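Long-range contact in cobalamin biosynthesis protein CobN (Mycobacterium tuberculosis, PDB 7C6O), which is the large, catalytic subunit of cobaltochelatase, the enzyme that inserts cobalt into the corrin ring during cobalamin biosynthesis: residues 249-263 against 314-326. Numbering follows the deposited sequence.
Sequences VTVLAAGGVKPAAAS and VPEFDGRIITVPF
Arg320 and Asp318 hold the loop 249-263 by its backbone, a worked example of how two charged side chains can fix the backbone of an irregular loop just beyond the end of a strand. From CG to NE the arginine chain is extended, and this carries its guanidinium to two successive carbonyls: NH1 donates to Val251 O and NH2 to Leu252 O, both at 2.9 Å, each donor standing above its carbonyl plane. Val249 CG2 covers one guanidinium face and Ala253 CA the opposite one, so the group is clasped between neighbours as well as bonded at its edge. NH1 also hydrogen-bonds Gln285 OE1, and Gln285 NE2 hydrogen-bonds Val251 O, so this second-shell amide ties the arginine and its acceptor together.

Asp318 works on the amides that follow. Through its syn lone pair OD2 takes the N-H of Ala254, 2.6 Å from N and nearly straight at 171°, while OD1 receives a hydrogen bond from Trp271 NE1 and a weak one from Gly255 N. Arg320 NH2 lies 3.4 Å from Asp318 OD2, well off the guanidinium plane, a purely electrostatic pairing that probably steadies both charges.

Apolar contacts extend the seam. Ala253 CB meets Val314 CG1 at 3.7 Å, Pro259 CG leans on Val314 CG2, and Pro259 CB makes a CH-pi contact over the Phe317 ring, 4.1 Å from its centroid. Far from these, Thr250 CG2 abuts the edge of Phe326.

The loop leaves strand 246-249, and the turn after helix 305-313 leads into strand 321-331; strand 283-289 runs between the two in the mixed sheet, while Tyr843 stacks on Phe317.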
# COMPACT_ATOMS: atom_id res chain seq x y z
N VAL A 249 -10.61 7.41 -18.02
CA VAL A 249 -10.64 6.13 -18.71
C VAL A 249 -11.50 5.16 -17.91
O VAL A 249 -11.49 5.17 -16.67
CB VAL A 249 -9.22 5.56 -18.94
CG1 VAL A 249 -8.42 6.52 -19.80
CG2 VAL A 249 -8.52 5.30 -17.61
N THR A 250 -12.27 4.34 -18.62
CA THR A 250 -13.07 3.28 -18.02
C THR A 250 -12.67 1.91 -18.57
O THR A 250 -13.44 0.95 -18.44
CB THR A 250 -14.56 3.53 -18.23
OG1 THR A 250 -14.87 3.45 -19.62
CG2 THR A 250 -14.94 4.92 -17.72
N VAL A 251 -11.50 1.82 -19.18
CA VAL A 251 -11.02 0.58 -19.78
C VAL A 251 -9.87 0.03 -18.95
O VAL A 251 -9.34 0.70 -18.06
CB VAL A 251 -10.60 0.79 -21.25
CG1 VAL A 251 -11.78 1.30 -22.07
CG2 VAL A 251 -9.43 1.76 -21.33
N LEU A 252 -9.47 -1.20 -19.25
CA LEU A 252 -8.39 -1.87 -18.53
C LEU A 252 -7.05 -1.20 -18.81
O LEU A 252 -6.91 -0.35 -19.70
CB LEU A 252 -8.33 -3.35 -18.93
CG LEU A 252 -9.12 -4.37 -18.11
CD1 LEU A 252 -10.41 -3.79 -17.55
CD2 LEU A 252 -9.42 -5.59 -18.97
N ALA A 253 -6.04 -1.59 -18.03
CA ALA A 253 -4.71 -1.02 -18.16
C ALA A 253 -4.12 -1.32 -19.53
O ALA A 253 -4.42 -2.34 -20.15
CB ALA A 253 -3.79 -1.54 -17.06
N ALA A 254 -3.24 -0.43 -19.99
CA ALA A 254 -2.73 -0.48 -21.35
C ALA A 254 -1.28 -0.94 -21.45
O ALA A 254 -0.82 -1.22 -22.57
CB ALA A 254 -2.86 0.89 -22.01
N GLY A 255 -0.55 -1.03 -20.34
CA GLY A 255 0.88 -1.29 -20.43
C GLY A 255 1.24 -2.71 -20.81
O GLY A 255 2.32 -2.97 -21.35
N GLY A 256 0.35 -3.66 -20.54
CA GLY A 256 0.65 -5.05 -20.83
C GLY A 256 -0.48 -5.95 -20.37
O GLY A 256 -1.56 -5.48 -19.99
N VAL A 257 -0.21 -7.25 -20.39
CA VAL A 257 -1.19 -8.26 -20.01
C VAL A 257 -0.69 -9.18 -18.90
O VAL A 257 -1.45 -10.04 -18.46
CB VAL A 257 -1.63 -9.10 -21.23
CG1 VAL A 257 -2.30 -8.21 -22.27
CG2 VAL A 257 -0.45 -9.85 -21.83
N LYS A 258 0.55 -9.02 -18.44
CA LYS A 258 1.10 -9.85 -17.37
C LYS A 258 1.73 -8.96 -16.31
O LYS A 258 2.96 -8.87 -16.19
CB LYS A 258 2.12 -10.85 -17.92
CG LYS A 258 2.49 -11.96 -16.95
CD LYS A 258 3.54 -12.89 -17.53
CE LYS A 258 3.08 -13.48 -18.85
NZ LYS A 258 3.93 -14.64 -19.25
N PRO A 259 0.90 -8.27 -15.51
CA PRO A 259 1.46 -7.34 -14.51
C PRO A 259 2.36 -8.01 -13.49
O PRO A 259 3.28 -7.36 -12.97
CB PRO A 259 0.21 -6.73 -13.86
CG PRO A 259 -0.88 -7.72 -14.12
CD PRO A 259 -0.57 -8.31 -15.47
N ALA A 260 2.13 -9.29 -13.19
CA ALA A 260 2.97 -10.00 -12.23
C ALA A 260 4.44 -10.03 -12.65
O ALA A 260 5.31 -10.20 -11.80
CB ALA A 260 2.47 -11.43 -12.03
N ALA A 261 4.73 -9.87 -13.94
CA ALA A 261 6.11 -9.90 -14.41
C ALA A 261 6.73 -8.52 -14.51
O ALA A 261 7.86 -8.39 -14.98
CB ALA A 261 6.18 -10.60 -15.77
N ALA A 262 6.02 -7.47 -14.07
CA ALA A 262 6.47 -6.10 -14.25
C ALA A 262 6.65 -5.34 -12.94
O ALA A 262 6.88 -4.12 -12.98
CB ALA A 262 5.49 -5.34 -15.15
N SER A 263 6.56 -6.01 -11.80
CA SER A 263 6.69 -5.32 -10.52
C SER A 263 8.16 -5.31 -10.10
O SER A 263 9.05 -5.61 -10.89
CB SER A 263 5.77 -5.97 -9.48
OG SER A 263 5.96 -7.37 -9.42
N VAL A 314 -3.98 -3.00 -11.20
CA VAL A 314 -3.25 -3.09 -12.46
C VAL A 314 -3.25 -1.74 -13.18
O VAL A 314 -2.20 -1.34 -13.69
CB VAL A 314 -3.81 -4.22 -13.35
CG1 VAL A 314 -3.08 -4.26 -14.68
CG2 VAL A 314 -3.67 -5.56 -12.64
N PRO A 315 -4.36 -1.00 -13.24
CA PRO A 315 -4.29 0.36 -13.82
C PRO A 315 -3.25 1.26 -13.15
O PRO A 315 -2.77 2.19 -13.81
CB PRO A 315 -5.71 0.90 -13.63
CG PRO A 315 -6.56 -0.31 -13.72
CD PRO A 315 -5.77 -1.40 -13.02
N GLU A 316 -2.89 1.01 -11.89
CA GLU A 316 -1.81 1.77 -11.26
C GLU A 316 -0.48 1.53 -11.97
O GLU A 316 0.40 2.41 -11.93
CB GLU A 316 -1.69 1.40 -9.78
CG GLU A 316 -2.79 1.98 -8.91
CD GLU A 316 -2.72 1.48 -7.47
OE1 GLU A 316 -2.00 0.49 -7.21
OE2 GLU A 316 -3.40 2.08 -6.62
N PHE A 317 -0.30 0.37 -12.60
CA PHE A 317 0.93 0.11 -13.35
C PHE A 317 1.10 1.10 -14.49
O PHE A 317 2.23 1.37 -14.92
CB PHE A 317 0.94 -1.31 -13.90
CG PHE A 317 1.28 -2.38 -12.89
CD1 PHE A 317 0.53 -2.54 -11.74
CD2 PHE A 317 2.33 -3.26 -13.13
CE1 PHE A 317 0.84 -3.54 -10.83
CE2 PHE A 317 2.65 -4.25 -12.22
CZ PHE A 317 1.90 -4.40 -11.07
N ASP A 318 -0.01 1.65 -15.01
CA ASP A 318 0.02 2.65 -16.07
C ASP A 318 0.31 4.06 -15.57
O ASP A 318 0.51 4.96 -16.39
CB ASP A 318 -1.31 2.69 -16.81
CG ASP A 318 -1.50 1.53 -17.77
OD1 ASP A 318 -0.74 0.55 -17.71
OD2 ASP A 318 -2.44 1.62 -18.59
N GLY A 319 0.31 4.28 -14.26
CA GLY A 319 0.40 5.64 -13.74
C GLY A 319 -0.92 6.39 -13.73
O GLY A 319 -0.92 7.62 -13.68
N ARG A 320 -2.04 5.68 -13.78
CA ARG A 320 -3.34 6.32 -13.75
C ARG A 320 -3.69 6.79 -12.34
O ARG A 320 -3.28 6.19 -11.35
CB ARG A 320 -4.42 5.37 -14.26
CG ARG A 320 -4.27 4.99 -15.72
CD ARG A 320 -5.32 3.96 -16.13
NE ARG A 320 -5.14 3.53 -17.52
CZ ARG A 320 -5.89 2.61 -18.12
NH1 ARG A 320 -6.87 2.01 -17.46
NH2 ARG A 320 -5.65 2.28 -19.38
N ILE A 321 -4.45 7.88 -12.28
CA ILE A 321 -4.98 8.39 -11.01
C ILE A 321 -6.27 7.64 -10.69
O ILE A 321 -7.20 7.60 -11.51
CB ILE A 321 -5.22 9.90 -11.10
CG1 ILE A 321 -3.94 10.63 -11.50
CG2 ILE A 321 -5.76 10.43 -9.78
CD1 ILE A 321 -4.14 12.11 -11.76
N ILE A 322 -6.34 7.06 -9.50
CA ILE A 322 -7.51 6.30 -9.07
C ILE A 322 -8.52 7.26 -8.46
O ILE A 322 -8.21 7.97 -7.50
CB ILE A 322 -7.12 5.20 -8.07
CG1 ILE A 322 -6.01 4.31 -8.65
CG2 ILE A 322 -8.33 4.38 -7.66
CD1 ILE A 322 -6.39 3.62 -9.93
N THR A 323 -9.73 7.29 -9.01
CA THR A 323 -10.78 8.17 -8.51
C THR A 323 -11.88 7.33 -7.84
O THR A 323 -11.55 6.55 -6.93
CB THR A 323 -11.30 9.08 -9.62
OG1 THR A 323 -12.12 8.34 -10.53
CG2 THR A 323 -10.13 9.71 -10.38
N VAL A 324 -13.14 7.48 -8.21
CA VAL A 324 -14.26 6.90 -7.48
C VAL A 324 -15.21 6.22 -8.46
O VAL A 324 -15.07 6.42 -9.68
CB VAL A 324 -14.99 7.97 -6.64
CG1 VAL A 324 -14.02 8.67 -5.69
CG2 VAL A 324 -15.68 8.99 -7.55
N PRO A 325 -16.18 5.42 -8.01
CA PRO A 325 -17.11 4.79 -8.96
C PRO A 325 -18.23 5.75 -9.35
O PRO A 325 -18.92 6.29 -8.49
CB PRO A 325 -17.67 3.59 -8.17
CG PRO A 325 -16.87 3.52 -6.89
CD PRO A 325 -16.38 4.90 -6.65
N PHE A 326 -18.40 5.96 -10.65
CA PHE A 326 -19.48 6.80 -11.14
C PHE A 326 -20.59 6.02 -11.84
O PHE A 326 -21.60 6.62 -12.21
CB PHE A 326 -18.95 7.89 -12.09
CG PHE A 326 -18.55 7.38 -13.44
CD1 PHE A 326 -17.29 6.83 -13.65
CD2 PHE A 326 -19.42 7.48 -14.52
CE1 PHE A 326 -16.92 6.38 -14.90
CE2 PHE A 326 -19.05 7.02 -15.77
CZ PHE A 326 -17.80 6.47 -15.96